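Local structure of YCAC GENE product (Escherichia coli, 1YAC) at residues N89-E94 / E129-F134; S150-M155 / A160-W165. The protein is an octamer of the isochorismatase-type three-layer alpha-beta-alpha fold and probably a hydrolase, of unknown specificity. All coordinates share one frame; numbering follows the deposited sequence.

Contact 1 of 2, residues N89-E94 / E129-F134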
loop_
_atom_site.group_PDB
_atom_site.type_symbol
_atom_site.label_atom_id
_atom_site.label_comp_id
_atom_site.label_asym_id
_atom_site.label_seq_id
_atom_site.Cartn_x
_atom_site.Cartn_y
_atom_site.Cartn_z
ATOM N N ASN A 89 -5.713 -5.514 -32.508
ATOM C CA ASN A 89 -5.017 -6.780 -32.222
ATOM C C ASN A 89 -4.021 -6.939 -33.394
ATOM O O ASN A 89 -4.431 -7.021 -34.560
ATOM C CB ASN A 89 -5.998 -7.951 -32.233
ATOM C CG ASN A 89 -5.305 -9.286 -32.068
ATOM O OD1 ASN A 89 -4.084 -9.369 -31.986
ATOM N ND2 ASN A 89 -6.090 -10.342 -31.996
ATOM N N ALA A 90 -2.719 -6.933 -33.093
ATOM C CA ALA A 90 -1.679 -7.077 -34.113
ATOM C C ALA A 90 -1.865 -8.332 -34.956
ATOM O O ALA A 90 -1.506 -8.351 -36.138
ATOM C CB ALA A 90 -0.298 -7.099 -33.470
ATOM N N TRP A 91 -2.420 -9.381 -34.346
ATOM C CA TRP A 91 -2.659 -10.631 -35.060
ATOM C C TRP A 91 -3.655 -10.469 -36.208
ATOM O O TRP A 91 -3.699 -11.305 -37.092
ATOM C CB TRP A 91 -3.122 -11.738 -34.116
ATOM C CG TRP A 91 -2.651 -13.081 -34.580
ATOM C CD1 TRP A 91 -3.355 -13.995 -35.329
ATOM C CD2 TRP A 91 -1.360 -13.665 -34.351
ATOM N NE1 TRP A 91 -2.578 -15.102 -35.576
ATOM C CE2 TRP A 91 -1.351 -14.925 -34.990
ATOM C CE3 TRP A 91 -0.209 -13.239 -33.666
ATOM C CZ2 TRP A 91 -0.230 -15.769 -34.962
ATOM C CZ3 TRP A 91 0.898 -14.076 -33.639
ATOM C CH2 TRP A 91 0.880 -15.327 -34.284
ATOM N N ASP A 92 -4.477 -9.422 -36.166
ATOM C CA ASP A 92 -5.436 -9.150 -37.236
ATOM C C ASP A 92 -4.764 -8.489 -38.440
ATOM O O ASP A 92 -5.391 -8.318 -39.489
ATOM C CB ASP A 92 -6.571 -8.260 -36.733
ATOM C CG ASP A 92 -7.616 -9.029 -35.943
ATOM O OD1 ASP A 92 -7.758 -10.252 -36.160
ATOM O OD2 ASP A 92 -8.301 -8.410 -35.104
ATOM N N ASN A 93 -3.502 -8.094 -38.283
ATOM C CA ASN A 93 -2.737 -7.469 -39.367
ATOM C C ASN A 93 -1.999 -8.593 -40.101
ATOM O O ASN A 93 -1.184 -9.308 -39.511
ATOM C CB ASN A 93 -1.741 -6.446 -38.788
ATOM C CG ASN A 93 -0.884 -5.775 -39.858
ATOM O OD1 ASN A 93 -0.015 -6.412 -40.463
ATOM N ND2 ASN A 93 -1.093 -4.477 -40.067
ATOM N N GLU A 94 -2.294 -8.768 -41.382
ATOM C CA GLU A 94 -1.672 -9.836 -42.171
ATOM C C GLU A 94 -0.141 -9.783 -42.251
ATOM O O GLU A 94 0.530 -10.826 -42.197
ATOM C CB GLU A 94 -2.287 -9.870 -43.567
ATOM C CG GLU A 94 -3.778 -10.166 -43.540
ATOM C CD GLU A 94 -4.387 -10.280 -44.929
ATOM O OE1 GLU A 94 -4.184 -9.356 -45.750
ATOM O OE2 GLU A 94 -5.077 -11.292 -45.189
ATOM N N GLU A 129 -3.485 -20.369 -32.565
ATOM C CA GLU A 129 -2.743 -20.820 -33.738
ATOM C C GLU A 129 -1.725 -21.920 -33.428
ATOM O O GLU A 129 -1.090 -22.444 -34.337
ATOM C CB GLU A 129 -2.057 -19.641 -34.435
ATOM C CG GLU A 129 -3.019 -18.690 -35.135
ATOM C CD GLU A 129 -2.689 -18.476 -36.606
ATOM O OE1 GLU A 129 -1.995 -19.321 -37.204
ATOM O OE2 GLU A 129 -3.136 -17.464 -37.180
ATOM N N GLY A 130 -1.559 -22.267 -32.154
ATOM C CA GLY A 130 -0.632 -23.321 -31.802
ATOM C C GLY A 130 0.736 -22.915 -31.304
ATOM O O GLY A 130 1.584 -23.777 -31.071
ATOM N N PHE A 131 0.974 -21.622 -31.129
ATOM C CA PHE A 131 2.277 -21.178 -30.628
ATOM C C PHE A 131 2.386 -21.318 -29.106
ATOM O O PHE A 131 1.377 -21.326 -28.395
ATOM C CB PHE A 131 2.512 -19.700 -30.974
ATOM C CG PHE A 131 2.757 -19.439 -32.434
ATOM C CD1 PHE A 131 4.048 -19.475 -32.951
ATOM C CD2 PHE A 131 1.700 -19.116 -33.284
ATOM C CE1 PHE A 131 4.282 -19.184 -34.302
ATOM C CE2 PHE A 131 1.919 -18.827 -34.626
ATOM C CZ PHE A 131 3.215 -18.861 -35.133
ATOM N N ASP A 132 3.608 -21.446 -28.613
ATOM C CA ASP A 132 3.847 -21.488 -27.176
ATOM C C ASP A 132 4.131 -20.032 -26.844
ATOM O O ASP A 132 5.101 -19.463 -27.329
ATOM C CB ASP A 132 5.038 -22.379 -26.853
ATOM C CG ASP A 132 4.706 -23.835 -27.038
ATOM O OD1 ASP A 132 3.548 -24.202 -26.736
ATOM O OD2 ASP A 132 5.569 -24.596 -27.518
ATOM N N VAL A 133 3.271 -19.436 -26.032
ATOM C CA VAL A 133 3.388 -18.022 -25.697
ATOM C C VAL A 133 3.902 -17.760 -24.293
ATOM O O VAL A 133 3.431 -18.352 -23.324
ATOM C CB VAL A 133 2.017 -17.316 -25.898
ATOM C CG1 VAL A 133 2.082 -15.845 -25.509
ATOM C CG2 VAL A 133 1.561 -17.459 -27.354
ATOM N N PHE A 134 4.850 -16.833 -24.207
ATOM C CA PHE A 134 5.473 -16.427 -22.955
ATOM C C PHE A 134 5.290 -14.902 -22.869
ATOM O O PHE A 134 5.805 -14.157 -23.708
ATOM C CB PHE A 134 6.969 -16.776 -22.989
ATOM C CG PHE A 134 7.253 -18.250 -23.144
ATOM C CD1 PHE A 134 7.118 -18.875 -24.380
ATOM C CD2 PHE A 134 7.683 -19.001 -22.058
ATOM C CE1 PHE A 134 7.416 -20.238 -24.536
ATOM C CE2 PHE A 134 7.986 -20.355 -22.192
ATOM C CZ PHE A 134 7.850 -20.977 -23.438
#
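Trp-91 carries the contact, reaching from the loop after strand 81-84 to Glu-129 and Phe-131. Before it, Asn-89 OD1 accepts from Trp-91 N at 2.9 Å; this Asx turn starts the short 3-10 turn 90-92 that fixes where the indole leaves the backbone. Trp-91 NE1 then donates to Glu-129 OE2, 2.9 Å away in an almost straight bond (172°); the Glu-129 chain, with CG anti to the carbonyl carbon and bent at chi2 (-125°), brings the oxygen there. The oxygen lies in the indole plane, yet the N-H meets it from above the carboxylate plane. Farther round the indole edge, Trp-91 CH2 comes within 3.7 Å of Phe-131 CE2, the ring planes 75° apart. Tryptophan suits the place because one flat group offers both a polar N-H and an apolar edge; a leucine here would probably leave Glu-129 OE2 without its N-H mate and open a gap beside Phe-131. Glu-129 OE1 is salt-bridged to Lys-101 of helix 94-102. Asn-93 caps that helix through Phe-96 N. Gly-130, whose positive phi calls for glycine, turns the chain toward strand 132-136 in the Schellman motif that ends helix 115-128, the helix-to-strand turn of an alpha-beta-alpha sandwich.

Contact 2 of 2, residues S150-M155 / A160-W165. Unlike the reference sequence in segment 150-155: Met-155 (reference Leu).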
loop_
_atom_site.group_PDB
_atom_site.type_symbol
_atom_site.label_atom_id
_atom_site.label_comp_id
_atom_site.label_asym_id
_atom_site.label_seq_id
_atom_site.Cartn_x
_atom_site.Cartn_y
_atom_site.Cartn_z
ATOM N N SER A 150 -6.514 -8.718 -14.375
ATOM C CA SER A 150 -7.609 -9.288 -15.156
ATOM C C SER A 150 -7.020 -9.912 -16.429
ATOM O O SER A 150 -7.366 -11.042 -16.810
ATOM C CB SER A 150 -8.642 -8.205 -15.492
ATOM O OG SER A 150 -9.366 -7.827 -14.316
ATOM N N ALA A 151 -6.073 -9.202 -17.033
ATOM C CA ALA A 151 -5.398 -9.673 -18.234
ATOM C C ALA A 151 -4.564 -10.923 -17.924
ATOM O O ALA A 151 -4.558 -11.871 -18.709
ATOM C CB ALA A 151 -4.510 -8.572 -18.799
ATOM N N TRP A 152 -3.834 -10.913 -16.801
ATOM C CA TRP A 152 -3.024 -12.077 -16.417
ATOM C C TRP A 152 -3.907 -13.290 -16.327
ATOM O O TRP A 152 -3.545 -14.359 -16.824
ATOM C CB TRP A 152 -2.374 -11.905 -15.049
ATOM C CG TRP A 152 -1.185 -11.037 -15.061
ATOM C CD1 TRP A 152 -0.805 -10.176 -16.044
ATOM C CD2 TRP A 152 -0.252 -10.867 -13.990
ATOM N NE1 TRP A 152 0.296 -9.462 -15.646
ATOM C CE2 TRP A 152 0.657 -9.864 -14.385
ATOM C CE3 TRP A 152 -0.102 -11.464 -12.728
ATOM C CZ2 TRP A 152 1.709 -9.433 -13.560
ATOM C CZ3 TRP A 152 0.954 -11.034 -11.902
ATOM C CH2 TRP A 152 1.839 -10.027 -12.330
ATOM N N ASP A 153 -5.039 -13.138 -15.646
ATOM C CA ASP A 153 -5.975 -14.239 -15.485
ATOM C C ASP A 153 -6.420 -14.767 -16.846
ATOM O O ASP A 153 -6.374 -15.978 -17.113
ATOM C CB ASP A 153 -7.196 -13.787 -14.682
ATOM C CG ASP A 153 -8.131 -14.950 -14.360
ATOM O OD1 ASP A 153 -8.999 -15.267 -15.194
ATOM O OD2 ASP A 153 -7.979 -15.565 -13.286
ATOM N N ARG A 154 -6.794 -13.846 -17.725
ATOM C CA ARG A 154 -7.262 -14.209 -19.061
ATOM C C ARG A 154 -6.191 -14.932 -19.890
ATOM O O ARG A 154 -6.476 -15.945 -20.534
ATOM C CB ARG A 154 -7.776 -12.970 -19.803
ATOM C CG ARG A 154 -8.665 -13.322 -21.001
ATOM C CD ARG A 154 -9.138 -12.089 -21.752
ATOM N NE ARG A 154 -10.128 -12.461 -22.762
ATOM C CZ ARG A 154 -10.439 -11.720 -23.819
ATOM N NH1 ARG A 154 -9.840 -10.552 -24.015
ATOM N NH2 ARG A 154 -11.342 -12.156 -24.686
ATOM N N MET A 155 -4.955 -14.439 -19.850
ATOM C CA MET A 155 -3.875 -15.063 -20.608
ATOM C C MET A 155 -3.465 -16.418 -20.025
ATOM O O MET A 155 -3.284 -17.396 -20.761
ATOM C CB MET A 155 -2.677 -14.113 -20.716
ATOM C CG MET A 155 -3.001 -12.851 -21.510
ATOM S SD MET A 155 -1.613 -11.738 -21.708
ATOM C CE MET A 155 -1.392 -11.088 -20.050
ATOM N N ALA A 160 -1.107 -19.184 -21.599
ATOM C CA ALA A 160 0.113 -18.377 -21.713
ATOM C C ALA A 160 0.955 -18.565 -20.456
ATOM O O ALA A 160 0.414 -18.738 -19.361
ATOM C CB ALA A 160 -0.237 -16.911 -21.871
ATOM N N GLN A 161 2.275 -18.597 -20.614
ATOM C CA GLN A 161 3.165 -18.712 -19.466
ATOM C C GLN A 161 3.556 -17.280 -19.086
ATOM O O GLN A 161 4.002 -16.503 -19.934
ATOM C CB GLN A 161 4.401 -19.543 -19.817
ATOM C CG GLN A 161 4.078 -21.007 -20.116
ATOM C CD GLN A 161 5.306 -21.898 -20.133
ATOM O OE1 GLN A 161 5.908 -22.157 -19.087
ATOM N NE2 GLN A 161 5.681 -22.387 -21.314
ATOM N N LEU A 162 3.306 -16.905 -17.833
ATOM C CA LEU A 162 3.628 -15.566 -17.363
ATOM C C LEU A 162 5.050 -15.576 -16.846
ATOM O O LEU A 162 5.388 -16.365 -15.969
ATOM C CB LEU A 162 2.661 -15.135 -16.249
ATOM C CG LEU A 162 1.162 -15.176 -16.574
ATOM C CD1 LEU A 162 0.414 -14.556 -15.417
ATOM C CD2 LEU A 162 0.839 -14.450 -17.877
ATOM N N MET A 163 5.886 -14.730 -17.433
ATOM C CA MET A 163 7.281 -14.636 -17.049
ATOM C C MET A 163 7.711 -13.169 -16.911
ATOM O O MET A 163 6.945 -12.238 -17.204
ATOM C CB MET A 163 8.157 -15.376 -18.083
ATOM C CG MET A 163 8.141 -16.929 -17.923
ATOM S SD MET A 163 9.231 -17.719 -19.072
ATOM C CE MET A 163 10.753 -17.649 -18.220
ATOM N N THR A 164 8.910 -12.967 -16.383
ATOM C CA THR A 164 9.449 -11.622 -16.224
ATOM C C THR A 164 10.811 -11.614 -16.918
ATOM O O THR A 164 11.413 -12.679 -17.087
ATOM C CB THR A 164 9.456 -11.188 -14.731
ATOM O OG1 THR A 164 9.869 -12.279 -13.902
ATOM C CG2 THR A 164 8.026 -10.794 -14.317
ATOM N N TRP A 165 11.302 -10.443 -17.314
ATOM C CA TRP A 165 12.534 -10.394 -18.093
ATOM C C TRP A 165 13.755 -11.125 -17.569
ATOM O O TRP A 165 14.434 -11.797 -18.340
ATOM C CB TRP A 165 12.873 -8.959 -18.572
ATOM C CG TRP A 165 13.583 -8.097 -17.579
ATOM C CD1 TRP A 165 13.033 -7.119 -16.798
ATOM C CD2 TRP A 165 14.976 -8.149 -17.245
ATOM N NE1 TRP A 165 14.002 -6.563 -15.992
ATOM C CE2 TRP A 165 15.203 -7.178 -16.245
ATOM C CE3 TRP A 165 16.057 -8.926 -17.692
ATOM C CZ2 TRP A 165 16.466 -6.964 -15.683
ATOM C CZ3 TRP A 165 17.309 -8.716 -17.135
ATOM C CH2 TRP A 165 17.505 -7.742 -16.139
#
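The beta-alpha-beta unit of strand 132-136, helix 145-158 and strand 161-163 closes here, where the helix packs against the strand that follows it. Met-155, near the end of the helix, and Ala-160, just before the strand, meet: Ala-160 N donates to Met-155 O at 2.9 Å, with an N-H...O angle of 158°. Beside this bond, CB of Ala-160 lies 3.3 Å from Met-155 O and 3.9 Å from Met-155 CB. The small methyl suits this close approach to the Met-155 carbonyl. Met-155, a leucine in the reference sequence, also packs with its apolar side chain on Val-135 of the neighbouring strand.

One helical turn earlier, Trp-152 meets Leu-162. Leu-162 CD1 touches Trp-152 CB at 3.9 Å and approaches the near part of the indole, its CG and CD2, obliquely. The CB of Leu-162 points toward the helix; CG lies anti to the carbonyl carbon (chi1 -56°) and CD1 anti to CA (chi2 -173°), which brings CD1 to Trp-152 CB. The apolar CD1 methyl suits the corner between CB and the ring. Against Leu-162 and Trp-152 also pack Asp-153 and Ser-150 of a neighbouring subunit, so the edge of the unit is buried in the octamer. Such apolar helix-on-strand packing is characteristic of the beta-alpha-beta crossover in a parallel alpha-beta-alpha sandwich.

How the contacts relate
From the N terminus, contact 1 comes first, tying the loop after strand 81-84 to the turn between helix 115-128 and strand 132-136; the loop it closes takes in helix 94-102, strand 107-112 and helix 115-128. Contact 2 opens only after this has closed; it ties helix 145-158 to the outermost strand, 161-163, across only the helix's last turn and a short link. The two therefore lie in series, neither nesting nor crossing, with centres about 15 Å apart. Their meeting place is the parallel sheet, where strands 132-136 and 161-163 are neighbours: Val-133 O and Gln-161 N are 3.0 Å apart, probably hydrogen-bonded, and Phe-134 packs on Met-163.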